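Local coordinates for DUF192 domain-containing protein (Novosphingobium aromaticivorans, PDB 3M7A), which is of unknown function but belongs to the DUF192 (COG1430) family and is probably exported, perhaps as a lipoprotein, at residues S18-V23 with E61-L66; F36-A41 with A118-N123; K49-R54 with I82-I87. All blocks are in the same frame, centred on the assembly; numbering follows the deposited sequence.

Contact 1 (S18-V23 with E61-L66)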
ATOM      1  N   SER A  18      -9.858   2.899  12.370  1.00  9.69           N
ATOM      2  CA  SER A  18     -10.224   1.610  11.815  1.00  7.26           C
ATOM      3  C   SER A  18     -10.082   0.450  12.789  1.00  7.97           C
ATOM      4  O   SER A  18     -10.617  -0.638  12.533  1.00  8.28           O
ATOM      5  CB  SER A  18      -9.333   1.317  10.617  1.00  6.69           C
ATOM      6  OG  SER A  18      -8.001   1.112  11.070  1.00  6.96           O
ATOM      7  N   GLY A  19      -9.326   0.649  13.866  1.00  7.12           N
ATOM      8  CA  GLY A  19      -8.969  -0.451  14.743  1.00  6.61           C
ATOM      9  C   GLY A  19      -8.014  -1.480  14.153  1.00  6.29           C
ATOM     10  O   GLY A  19      -7.733  -2.473  14.809  1.00  8.33           O
ATOM     11  N   LEU A  20      -7.531  -1.254  12.917  1.00  6.29           N
ATOM     12  CA  LEU A  20      -6.635  -2.190  12.273  1.00  6.45           C
ATOM     13  C   LEU A  20      -5.225  -2.092  12.902  1.00  6.05           C
ATOM     14  O   LEU A  20      -4.812  -1.054  13.400  1.00  6.70           O
ATOM     15  CB  LEU A  20      -6.569  -1.939  10.772  1.00  6.95           C
ATOM     16  CG  LEU A  20      -7.858  -2.125   9.989  1.00  6.58           C
ATOM     17  CD1 LEU A  20      -7.678  -1.650   8.542  1.00  8.03           C
ATOM     18  CD2 LEU A  20      -8.319  -3.593   9.965  1.00  6.57           C
ATOM     19  N   GLN A  21      -4.494  -3.187  12.870  1.00  5.89           N
ATOM     20  CA  GLN A  21      -3.107  -3.178  13.270  1.00  5.42           C
ATOM     21  C   GLN A  21      -2.339  -2.265  12.319  1.00  5.21           C
ATOM     22  O   GLN A  21      -2.591  -2.267  11.112  1.00  6.65           O
ATOM     23  CB  GLN A  21      -2.531  -4.594  13.197  1.00  7.31           C
ATOM     24  CG  GLN A  21      -1.191  -4.701  13.857  1.00 10.36           C
ATOM     25  CD  GLN A  21      -0.512  -6.063  13.746  1.00 11.21           C
ATOM     26  OE1 GLN A  21       0.552  -6.262  14.345  1.00 16.84           O
ATOM     27  NE2 GLN A  21      -1.087  -6.992  12.977  1.00 13.25           N
ATOM     28  N   ILE A  22      -1.373  -1.517  12.832  1.00  4.81           N
ATOM     29  CA  ILE A  22      -0.434  -0.744  12.027  1.00  4.80           C
ATOM     30  C   ILE A  22       0.923  -1.414  12.128  1.00  5.90           C
ATOM     31  O   ILE A  22       1.427  -1.656  13.229  1.00  7.15           O
ATOM     32  CB  ILE A  22      -0.321   0.718  12.539  1.00  5.85           C
ATOM     33  CG1 ILE A  22      -1.669   1.443  12.455  1.00  6.69           C
ATOM     34  CG2 ILE A  22       0.777   1.487  11.811  1.00  6.70           C
ATOM     35  CD1 ILE A  22      -1.712   2.739  13.251  1.00  9.06           C
ATOM     36  N   VAL A  23       1.506  -1.722  10.971  1.00  5.61           N
ATOM     37  CA  VAL A  23       2.779  -2.401  10.897  1.00  5.96           C
ATOM     38  C   VAL A  23       3.710  -1.643   9.975  1.00  5.78           C
ATOM     39  O   VAL A  23       3.286  -1.021   9.000  1.00  5.68           O
ATOM     40  CB  VAL A  23       2.600  -3.872  10.419  1.00  5.85           C
ATOM     41  CG1 VAL A  23       1.684  -4.671  11.389  1.00  9.30           C
ATOM     42  CG2 VAL A  23       2.077  -3.918   8.969  1.00  6.97           C
ATOM     43  N   GLU A  61       2.574   7.121   5.973  1.00  6.95           N
ATOM     44  CA  GLU A  61       1.535   6.130   6.251  1.00  6.74           C
ATOM     45  C   GLU A  61       1.098   5.420   4.973  1.00  5.77           C
ATOM     46  O   GLU A  61       1.366   5.861   3.870  1.00  8.36           O
ATOM     47  CB  GLU A  61       0.323   6.819   6.908  1.00  7.04           C
ATOM     48  CG  GLU A  61       0.645   7.504   8.222  1.00 10.26           C
ATOM     49  CD  GLU A  61      -0.555   8.188   8.832  1.00 11.39           C
ATOM     50  OE1 GLU A  61      -1.358   8.806   8.097  1.00 14.11           O
ATOM     51  OE2 GLU A  61      -0.707   8.107  10.064  1.00 21.52           O
ATOM     52  N   GLY A  62       0.397   4.311   5.148  1.00  6.15           N
ATOM     53  CA  GLY A  62      -0.189   3.603   4.042  1.00  5.17           C
ATOM     54  C   GLY A  62      -1.219   2.613   4.535  1.00  4.62           C
ATOM     55  O   GLY A  62      -1.569   2.588   5.711  1.00  5.42           O
HETATM   56  N   MSE A  63      -1.703   1.792   3.613  1.00  4.50           N
HETATM   57  CA  MSE A  63      -2.495   0.620   3.973  1.00  4.29           C
HETATM   58  C   MSE A  63      -1.914  -0.556   3.190  1.00  4.17           C
HETATM   59  O   MSE A  63      -1.710  -0.449   1.977  1.00  4.91           O
HETATM   60  CB  MSE A  63      -3.977   0.779   3.667  1.00  4.72           C
HETATM   61  CG  MSE A  63      -4.828  -0.426   4.077  1.00  5.27           C
HETATM   62 SE   MSE A  63      -6.714  -0.172   3.969  0.75  6.96          SE
HETATM   63  CE  MSE A  63      -6.965   0.772   5.657  1.00  6.89           C
ATOM     64  N   ILE A  64      -1.654  -1.654   3.889  1.00  4.21           N
ATOM     65  CA  ILE A  64      -1.135  -2.878   3.297  0.50  5.20           C
ATOM     66  C   ILE A  64      -2.253  -3.934   3.337  1.00  4.92           C
ATOM     67  O   ILE A  64      -2.872  -4.163   4.379  1.00  6.09           O
ATOM     68  CB  ILE A  64       0.185  -3.341   4.007  0.50  5.31           C
ATOM     69  CG1 ILE A  64       0.807  -4.573   3.323  0.50  8.06           C
ATOM     70  CG2 ILE A  64      -0.013  -3.621   5.480  0.50  6.57           C
ATOM     71  CD1 ILE A  64       1.533  -4.273   2.053  0.50  9.83           C
ATOM     72  N   PHE A  65      -2.495  -4.550   2.191  1.00  4.37           N
ATOM     73  CA  PHE A  65      -3.524  -5.537   1.966  1.00  4.16           C
ATOM     74  C   PHE A  65      -2.801  -6.865   1.771  1.00  4.96           C
ATOM     75  O   PHE A  65      -2.039  -7.006   0.824  1.00  6.27           O
ATOM     76  CB  PHE A  65      -4.319  -5.205   0.705  1.00  5.26           C
ATOM     77  CG  PHE A  65      -5.044  -3.858   0.711  1.00  4.70           C
ATOM     78  CD1 PHE A  65      -4.349  -2.673   0.673  1.00  5.60           C
ATOM     79  CD2 PHE A  65      -6.430  -3.805   0.667  1.00  5.25           C
ATOM     80  CE1 PHE A  65      -5.028  -1.473   0.648  1.00  5.81           C
ATOM     81  CE2 PHE A  65      -7.107  -2.601   0.636  1.00  6.71           C
ATOM     82  CZ  PHE A  65      -6.407  -1.430   0.617  1.00  5.61           C
ATOM     83  N   LEU A  66      -2.979  -7.823   2.683  1.00  5.40           N
ATOM     84  CA  LEU A  66      -2.235  -9.089   2.665  1.00  6.42           C
ATOM     85  C   LEU A  66      -3.192 -10.180   2.242  1.00  6.68           C
ATOM     86  O   LEU A  66      -4.264 -10.351   2.838  1.00  7.97           O
ATOM     87  CB  LEU A  66      -1.613  -9.417   4.016  1.00  7.08           C
ATOM     88  CG  LEU A  66      -0.513  -8.484   4.477  1.00  8.51           C
ATOM     89  CD1 LEU A  66       0.058  -9.013   5.819  1.00 10.21           C
ATOM     90  CD2 LEU A  66       0.583  -8.277   3.396  1.00  8.60           C
TER
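Leu20 and the selenomethionine Met63 meet methyl to methyl, Leu20 CD1 lying 3.8 Å from Met63 CE, with the two side chains at roughly a right angle. The Met63 chain runs out extended through its first two torsions and bends only at the last (chi3 -81°), which swings the terminal methyl towards the leucine. Val23 and Ile64 form a second crossed pair, CG2 of Val23 approaching CG2 of Ile64 at 4.1 Å. They meet across strand 32-41, while Leu20, just ahead of its strand, meets Met63 on the opposite side of strand 61-66. In Ile64 the longer branch is anti to the backbone N (chi1 -176°) and leads away towards Leu120, leaving the short CG2 branch to face the valine. Both touches are apolar and sparing, and the segments bury only 107 Å² between them. Ser18 OG accepts a bond from Leu20 N at 3.0 Å, an ST turn that sets the chain just before the leucine; the same hydroxyl bonds to Glu39 of strand 32-41. That strand hydrogen-bonds to 21-29 on one flank and to 61-66 on the other. The Val23-Ile64 pair is thus typical of second-neighbour strands in a mixed beta-sheet, whose side chains meet across an intervening strand.

Contact 2 (F36-A41 with A118-N123)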
ATOM      1  N   PHE A  36       6.706   2.903   5.415  1.00  6.19           N
ATOM      2  CA  PHE A  36       5.323   3.326   5.608  1.00  5.42           C
ATOM      3  C   PHE A  36       4.743   2.620   6.822  1.00  5.48           C
ATOM      4  O   PHE A  36       4.730   1.399   6.850  1.00  7.53           O
ATOM      5  CB  PHE A  36       4.492   3.043   4.362  1.00  6.26           C
ATOM      6  CG  PHE A  36       5.059   3.666   3.132  1.00  5.47           C
ATOM      7  CD1 PHE A  36       4.801   4.989   2.831  1.00  6.48           C
ATOM      8  CD2 PHE A  36       5.904   2.960   2.284  1.00  5.71           C
ATOM      9  CE1 PHE A  36       5.336   5.594   1.700  1.00  6.99           C
ATOM     10  CE2 PHE A  36       6.465   3.549   1.161  1.00  7.78           C
ATOM     11  CZ  PHE A  36       6.170   4.861   0.856  1.00  8.27           C
ATOM     12  N   ARG A  37       4.192   3.372   7.766  1.00  5.49           N
ATOM     13  CA  ARG A  37       3.412   2.790   8.848  1.00  5.48           C
ATOM     14  C   ARG A  37       2.020   2.492   8.281  1.00  5.34           C
ATOM     15  O   ARG A  37       1.269   3.421   7.984  1.00  5.20           O
ATOM     16  CB  ARG A  37       3.294   3.762  10.026  1.00  7.64           C
ATOM     17  CG  ARG A  37       4.565   4.211  10.676  1.00 10.64           C
ATOM     18  CD  ARG A  37       5.220   3.147  11.416  1.00 13.67           C
ATOM     19  NE  ARG A  37       4.400   2.589  12.497  1.00 11.70           N
ATOM     20  CZ  ARG A  37       4.797   1.609  13.304  1.00 11.48           C
ATOM     21  NH1 ARG A  37       6.008   1.047  13.140  1.00 12.04           N
ATOM     22  NH2 ARG A  37       3.962   1.146  14.246  1.00 12.78           N
ATOM     23  N   SER A  38       1.714   1.214   8.121  1.00  5.14           N
ATOM     24  CA  SER A  38       0.584   0.799   7.308  1.00  5.43           C
ATOM     25  C   SER A  38      -0.468   0.031   8.089  1.00  4.80           C
ATOM     26  O   SER A  38      -0.170  -0.944   8.746  1.00  5.20           O
ATOM     27  CB  SER A  38       1.113  -0.067   6.160  1.00  5.13           C
ATOM     28  OG  SER A  38       2.047   0.641   5.384  1.00  7.34           O
ATOM     29  N   GLU A  39      -1.711   0.464   7.969  1.00  5.02           N
ATOM     30  CA  GLU A  39      -2.836  -0.338   8.447  1.00  4.63           C
ATOM     31  C   GLU A  39      -2.868  -1.656   7.680  1.00  4.25           C
ATOM     32  O   GLU A  39      -2.730  -1.639   6.446  1.00  5.36           O
ATOM     33  CB  GLU A  39      -4.132   0.409   8.190  1.00  4.32           C
ATOM     34  CG  GLU A  39      -4.377   1.553   9.175  1.00  5.45           C
ATOM     35  CD  GLU A  39      -5.526   2.409   8.691  1.00  5.11           C
ATOM     36  OE1 GLU A  39      -6.678   2.059   9.023  1.00  6.51           O
ATOM     37  OE2 GLU A  39      -5.303   3.375   7.904  1.00  6.96           O
ATOM     38  N   LEU A  40      -3.148  -2.759   8.371  1.00  4.83           N
ATOM     39  CA  LEU A  40      -3.134  -4.081   7.773  0.50  5.20           C
ATOM     40  C   LEU A  40      -4.566  -4.541   7.538  1.00  5.58           C
ATOM     41  O   LEU A  40      -5.320  -4.788   8.490  1.00  5.60           O
ATOM     42  CB  LEU A  40      -2.384  -5.044   8.703  0.50  5.60           C
ATOM     43  CG  LEU A  40      -1.970  -6.404   8.150  0.50  6.10           C
ATOM     44  CD1 LEU A  40      -1.118  -7.138   9.196  0.50  7.32           C
ATOM     45  CD2 LEU A  40      -3.181  -7.238   7.752  0.50  6.11           C
ATOM     46  N   ALA A  41      -4.926  -4.633   6.269  1.00  5.28           N
ATOM     47  CA  ALA A  41      -6.234  -5.149   5.866  1.00  5.16           C
ATOM     48  C   ALA A  41      -6.026  -6.574   5.399  1.00  5.99           C
ATOM     49  O   ALA A  41      -5.271  -6.826   4.458  1.00  6.33           O
ATOM     50  CB  ALA A  41      -6.796  -4.305   4.727  1.00  6.10           C
ATOM     51  N   ALA A 118       0.304  -9.034  -2.066  1.00  4.88           N
ATOM     52  CA  ALA A 118       0.033  -7.867  -1.227  1.00  5.07           C
ATOM     53  C   ALA A 118      -0.220  -6.657  -2.106  1.00  4.57           C
ATOM     54  O   ALA A 118       0.176  -6.622  -3.261  1.00  4.83           O
ATOM     55  CB  ALA A 118       1.211  -7.609  -0.266  1.00  5.17           C
ATOM     56  N   VAL A 119      -0.853  -5.648  -1.533  1.00  4.71           N
ATOM     57  CA  VAL A 119      -1.023  -4.356  -2.141  1.00  4.99           C
ATOM     58  C   VAL A 119      -0.687  -3.304  -1.099  1.00  4.37           C
ATOM     59  O   VAL A 119      -1.092  -3.423   0.043  1.00  4.98           O
ATOM     60  CB  VAL A 119      -2.470  -4.143  -2.639  1.00  5.12           C
ATOM     61  CG1 VAL A 119      -2.616  -2.791  -3.332  1.00  7.86           C
ATOM     62  CG2 VAL A 119      -2.877  -5.286  -3.605  1.00  6.18           C
ATOM     63  N   LEU A 120       0.067  -2.282  -1.508  1.00  4.33           N
ATOM     64  CA  LEU A 120       0.401  -1.168  -0.643  1.00  4.34           C
ATOM     65  C   LEU A 120      -0.193   0.084  -1.277  1.00  3.87           C
ATOM     66  O   LEU A 120       0.108   0.416  -2.437  1.00  4.95           O
ATOM     67  CB  LEU A 120       1.913  -1.037  -0.496  1.00  4.50           C
ATOM     68  CG  LEU A 120       2.355   0.183   0.297  1.00  5.70           C
ATOM     69  CD1 LEU A 120       1.939   0.097   1.787  1.00  7.39           C
ATOM     70  CD2 LEU A 120       3.879   0.348   0.209  1.00  7.88           C
ATOM     71  N   GLU A 121      -1.051   0.765  -0.527  1.00  4.16           N
ATOM     72  CA  GLU A 121      -1.588   2.063  -0.947  1.00  4.42           C
ATOM     73  C   GLU A 121      -0.927   3.202  -0.173  1.00  3.61           C
ATOM     74  O   GLU A 121      -0.826   3.143   1.043  1.00  4.45           O
ATOM     75  CB  GLU A 121      -3.110   2.135  -0.723  1.00  5.11           C
ATOM     76  CG  GLU A 121      -3.881   1.197  -1.629  1.00  4.95           C
ATOM     77  CD  GLU A 121      -5.376   1.199  -1.450  1.00  6.16           C
ATOM     78  OE1 GLU A 121      -5.895   1.797  -0.507  1.00  6.83           O
ATOM     79  OE2 GLU A 121      -6.035   0.545  -2.283  1.00  8.15           O
ATOM     80  N   ILE A 122      -0.463   4.194  -0.920  1.00  4.25           N
ATOM     81  CA  ILE A 122       0.159   5.394  -0.383  1.00  4.66           C
ATOM     82  C   ILE A 122      -0.429   6.599  -1.127  1.00  5.14           C
ATOM     83  O   ILE A 122      -1.175   6.464  -2.087  1.00  4.86           O
ATOM     84  CB  ILE A 122       1.694   5.343  -0.531  1.00  5.20           C
ATOM     85  CG1 ILE A 122       2.147   5.347  -1.998  1.00  5.56           C
ATOM     86  CG2 ILE A 122       2.243   4.134   0.244  1.00  6.23           C
ATOM     87  CD1 ILE A 122       3.676   5.359  -2.154  1.00  7.01           C
ATOM     88  N   ASN A 123      -0.095   7.794  -0.678  1.00  5.31           N
ATOM     89  CA  ASN A 123      -0.650   8.987  -1.283  1.00  5.01           C
ATOM     90  C   ASN A 123      -0.376   9.083  -2.783  1.00  5.07           C
ATOM     91  O   ASN A 123       0.702   8.726  -3.275  1.00  5.80           O
ATOM     92  CB  ASN A 123      -0.070  10.230  -0.600  1.00  5.61           C
ATOM     93  CG  ASN A 123      -0.763  10.596   0.669  1.00  6.20           C
ATOM     94  OD1 ASN A 123      -1.983  10.581   0.735  1.00  8.05           O
ATOM     95  ND2 ASN A 123       0.016  10.992   1.671  1.00 10.50           N
TER
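Phe36 offers one face of its ring to Ile122, whose CG2 sits 3.8 Å from the ring centroid and 16° off the normal, a CH-pi contact slightly displaced towards the rim. Ile122 uses both of its branches: Ile122 CG2 lies over the Phe36 CD1-CE1 side, while Ile122 CD1 reaches Phe36 CZ at 3.9 Å. With Ile122 CG1 placed between the backbone N and the carbonyl carbon (chi1 65°), CG2 is set over the ring and the longer branch passes beside its rim at CZ. Leu120 adds a further methyl, its CD2 coming obliquely to Phe36 CD2 at 3.9 Å, the leucine running at about a right angle to the phenylalanine. Were this phenylalanine an alanine, the methyls of Ile122 and Leu120 would probably lose the surface they pack on and a gap would open between the strands.

This close packing thins out along the strands. Ser38 makes a single approach, OG to Leu120 CD1 at 3.6 Å, and its hydroxyl gives a weak bond back to Phe36 O within its own strand. Beyond it the segments part, as befits short segments whose N-to-C directions differ by 129°, with strand 61-66 lying between them. Arg37, partly exposed, and Glu39 point to the other side. The chemistry across the contact is therefore essentially that of a hydrophobic core, held by dispersion and shape, while Arg37 and Glu39 find polar partners on the other side, the backbone oxygens of Ala7, Ala10 and Ala11 for one and a salt bridge to Arg54 for the other.

Contact 3 (K49-R54 with I82-I87)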
ATOM      1  N   LYS A  49     -13.169  -2.581   1.847  1.00  5.78           N
ATOM      2  CA  LYS A  49     -13.349  -1.236   2.393  0.50  6.37           C
ATOM      3  C   LYS A  49     -12.131  -0.350   2.114  1.00  6.10           C
ATOM      4  O   LYS A  49     -12.282   0.850   1.859  1.00  6.29           O
ATOM      5  CB  LYS A  49     -13.641  -1.297   3.893  0.50  6.49           C
ATOM      6  CG  LYS A  49     -13.993   0.060   4.511  0.50  7.12           C
ATOM      7  CD  LYS A  49     -14.410  -0.047   5.975  0.50  8.60           C
ATOM      8  CE  LYS A  49     -14.738   1.324   6.579  0.50 11.50           C
ATOM      9  NZ  LYS A  49     -14.969   1.269   8.056  0.50 13.49           N
ATOM     10  N   GLY A  50     -10.916  -0.917   2.185  1.00  5.55           N
ATOM     11  CA  GLY A  50      -9.700  -0.140   1.891  1.00  5.93           C
ATOM     12  C   GLY A  50      -9.658   1.142   2.679  1.00  5.79           C
ATOM     13  O   GLY A  50      -9.931   1.153   3.880  1.00  6.24           O
ATOM     14  N   LEU A  51      -9.322   2.210   1.963  1.00  5.05           N
ATOM     15  CA  LEU A  51      -9.242   3.553   2.539  1.00  6.23           C
ATOM     16  C   LEU A  51     -10.478   4.399   2.199  1.00  6.19           C
ATOM     17  O   LEU A  51     -10.411   5.621   2.198  1.00  7.62           O
ATOM     18  CB  LEU A  51      -7.935   4.248   2.109  1.00  6.05           C
ATOM     19  CG  LEU A  51      -6.669   3.763   2.808  1.00  5.70           C
ATOM     20  CD1 LEU A  51      -5.412   4.278   2.072  1.00  6.32           C
ATOM     21  CD2 LEU A  51      -6.668   4.218   4.256  1.00  8.15           C
HETATM   22  N   MSE A  52     -11.597   3.745   1.917  1.00  6.67           N
HETATM   23  CA  MSE A  52     -12.838   4.480   1.719  1.00  6.67           C
HETATM   24  C   MSE A  52     -13.079   5.440   2.880  1.00  7.12           C
HETATM   25  O   MSE A  52     -12.789   5.139   4.055  1.00  8.66           O
HETATM   26  CB  MSE A  52     -14.024   3.522   1.627  1.00  6.90           C
HETATM   27  CG  MSE A  52     -14.129   2.747   0.345  1.00  6.36           C
HETATM   28 SE   MSE A  52     -15.764   1.724   0.337  0.75  9.26          SE
HETATM   29  CE  MSE A  52     -15.540   0.958  -1.411  1.00  8.91           C
ATOM     30  N   PHE A  53     -13.612   6.610   2.503  1.00  7.53           N
ATOM     31  CA  PHE A  53     -14.072   7.653   3.428  1.00  8.24           C
ATOM     32  C   PHE A  53     -12.988   8.455   4.126  1.00  8.75           C
ATOM     33  O   PHE A  53     -13.302   9.479   4.739  1.00 10.14           O
ATOM     34  CB  PHE A  53     -15.064   7.126   4.484  1.00 10.21           C
ATOM     35  CG  PHE A  53     -16.155   6.290   3.906  1.00 12.95           C
ATOM     36  CD1 PHE A  53     -17.063   6.845   3.036  1.00 14.15           C
ATOM     37  CD2 PHE A  53     -16.241   4.938   4.188  1.00 16.99           C
ATOM     38  CE1 PHE A  53     -18.072   6.069   2.464  1.00 19.57           C
ATOM     39  CE2 PHE A  53     -17.239   4.148   3.628  1.00 20.90           C
ATOM     40  CZ  PHE A  53     -18.143   4.718   2.755  1.00 19.05           C
ATOM     41  N   ARG A  54     -11.727   8.027   4.033  1.00  7.72           N
ATOM     42  CA  ARG A  54     -10.637   8.736   4.695  0.50  8.55           C
ATOM     43  C   ARG A  54     -10.382  10.059   4.029  1.00  9.40           C
ATOM     44  O   ARG A  54     -10.295  10.121   2.813  1.00 11.09           O
ATOM     45  CB  ARG A  54      -9.344   7.949   4.607  0.50  7.61           C
ATOM     46  CG  ARG A  54      -9.378   6.671   5.324  0.50  6.00           C
ATOM     47  CD  ARG A  54      -9.537   6.828   6.822  0.50  8.97           C
ATOM     48  NE  ARG A  54      -9.594   5.501   7.415  0.50 11.49           N
ATOM     49  CZ  ARG A  54      -8.523   4.767   7.697  0.50 10.27           C
ATOM     50  NH1 ARG A  54      -7.309   5.252   7.506  0.50 11.08           N
ATOM     51  NH2 ARG A  54      -8.683   3.557   8.189  0.50 10.89           N
ATOM     52  N   ILE A  82      -9.373  10.636  -1.312  1.00  7.68           N
ATOM     53  CA  ILE A  82      -8.018  11.090  -1.541  1.00  7.39           C
ATOM     54  C   ILE A  82      -7.386  10.281  -2.667  1.00  6.96           C
ATOM     55  O   ILE A  82      -7.681   9.089  -2.822  1.00  7.02           O
ATOM     56  CB  ILE A  82      -7.160  11.010  -0.255  1.00  8.72           C
ATOM     57  CG1 ILE A  82      -7.034   9.579   0.279  1.00  8.88           C
ATOM     58  CG2 ILE A  82      -7.735  11.933   0.821  1.00  9.85           C
ATOM     59  CD1 ILE A  82      -6.015   9.416   1.412  1.00 12.88           C
ATOM     60  N   PRO A  83      -6.548  10.923  -3.500  1.00  6.46           N
ATOM     61  CA  PRO A  83      -5.889  10.186  -4.566  1.00  6.16           C
ATOM     62  C   PRO A  83      -4.839   9.237  -3.971  1.00  5.00           C
ATOM     63  O   PRO A  83      -4.245   9.540  -2.925  1.00  6.54           O
ATOM     64  CB  PRO A  83      -5.262  11.283  -5.438  1.00  8.29           C
ATOM     65  CG  PRO A  83      -5.058  12.402  -4.537  1.00  8.36           C
ATOM     66  CD  PRO A  83      -6.187  12.353  -3.528  1.00  8.05           C
ATOM     67  N   LEU A  84      -4.633   8.114  -4.629  1.00  5.02           N
ATOM     68  CA  LEU A  84      -3.732   7.076  -4.117  1.00  4.53           C
ATOM     69  C   LEU A  84      -2.887   6.511  -5.235  1.00  4.63           C
ATOM     70  O   LEU A  84      -3.304   6.458  -6.392  1.00  6.46           O
ATOM     71  CB  LEU A  84      -4.538   5.921  -3.516  1.00  5.93           C
ATOM     72  CG  LEU A  84      -5.351   6.252  -2.280  1.00  6.03           C
ATOM     73  CD1 LEU A  84      -6.287   5.065  -1.915  1.00  6.93           C
ATOM     74  CD2 LEU A  84      -4.468   6.644  -1.107  1.00  6.50           C
ATOM     75  N   ASP A  85      -1.689   6.043  -4.872  1.00  4.86           N
ATOM     76  CA  ASP A  85      -0.913   5.144  -5.694  1.00  4.98           C
ATOM     77  C   ASP A  85      -1.108   3.731  -5.125  1.00  4.53           C
ATOM     78  O   ASP A  85      -0.988   3.499  -3.917  1.00  5.38           O
ATOM     79  CB  ASP A  85       0.576   5.492  -5.664  1.00  5.07           C
ATOM     80  CG  ASP A  85       0.925   6.761  -6.417  1.00  5.26           C
ATOM     81  OD1 ASP A  85       0.041   7.380  -7.049  1.00  5.22           O
ATOM     82  OD2 ASP A  85       2.127   7.132  -6.389  1.00  6.24           O
ATOM     83  N   ILE A  86      -1.444   2.805  -6.019  1.00  4.70           N
ATOM     84  CA  ILE A  86      -1.750   1.428  -5.644  1.00  4.45           C
ATOM     85  C   ILE A  86      -0.629   0.529  -6.179  1.00  4.02           C
ATOM     86  O   ILE A  86      -0.476   0.349  -7.380  1.00  5.76           O
ATOM     87  CB  ILE A  86      -3.135   0.984  -6.140  1.00  5.47           C
ATOM     88  CG1 ILE A  86      -4.216   2.013  -5.730  1.00  7.60           C
ATOM     89  CG2 ILE A  86      -3.506  -0.393  -5.576  1.00  6.60           C
ATOM     90  CD1 ILE A  86      -5.662   1.601  -6.083  1.00 10.62           C
ATOM     91  N   ILE A  87       0.156  -0.010  -5.246  1.00  4.96           N
ATOM     92  CA  ILE A  87       1.362  -0.752  -5.565  1.00  5.24           C
ATOM     93  C   ILE A  87       1.084  -2.233  -5.370  1.00  4.47           C
ATOM     94  O   ILE A  87       0.824  -2.688  -4.259  1.00  4.75           O
ATOM     95  CB  ILE A  87       2.505  -0.282  -4.625  1.00  5.53           C
ATOM     96  CG1 ILE A  87       2.762   1.233  -4.746  1.00  6.77           C
ATOM     97  CG2 ILE A  87       3.767  -1.119  -4.853  1.00  6.27           C
ATOM     98  CD1 ILE A  87       3.590   1.840  -3.619  1.00  7.80           C
TER
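Leu51 and Leu84 touch through their branched ends, Leu51 CD1 lying 4.1 Å from Leu84 CD2 and almost as near to Leu84 CD1. The two leucines share one conformation, each with CG beside its backbone N (chi1 -75° in Leu51) and an extended second torsion, and their side chains meet at a slant. One methyl of Leu51 is thereby directed at the fork of Leu84, and both residues also rest on Glu121 of strand 118-123.

The second touch is of a different kind. Ile82 CG2 comes to 3.7 Å from the backbone oxygen Arg54 O, a van der Waals contact in which the isoleucine meets main chain. Its chi1 of 61° sets CG2 anti to the carbonyl carbon and tucks CG1 between the two backbone branches, so that both branches lie near that oxygen. The side chain of Arg54 begins towards Ile82 but folds over at its second torsion and ends elsewhere, its guanidinium group in a salt bridge with Glu39.

Backbone shape presents Leu51 and Arg54 in this way. Two overlapping beta turns start at the last residue of helix 44-49: a type II' turn from Lys49 to Met52, closed by Met52 N to Lys49 O at 3.0 Å, and a type II turn from Leu51 to Arg54. Gly50 supplies the positive phi of the first turn, and Phe53 adopts one (74°) in the second although it is not a glycine. The result is a helix 44-49 to strand 61-66 connection that opens with two overlapping beta turns, here packing against the start of strand 84-89 and the loop residue Ile82 ahead of it in the DUF192 domain.

Contact 2 is the core of the set: its four touching residues are buried and it lies nearest the centre of the chain, whereas contacts 1 and 3 are only partly buried. Contacts 1 and 2 draw on the same part of the mixed sheet, each reaching over a strand supplied by the other; Ile64 N probably hydrogen-bonds to Glu39 O between them. Contact 3 attaches a loop instead, yet its strand 84-89 pairs with 118-123 of contact 2. Aromatic packing marks the centre, while aliphatic touches, sparser in contact 1 and joined in contact 3 by a methyl against a backbone oxygen, mark the periphery. Polar links run between contacts, with Glu39 joining Ser18 of contact 1 to Arg54 of contact 3.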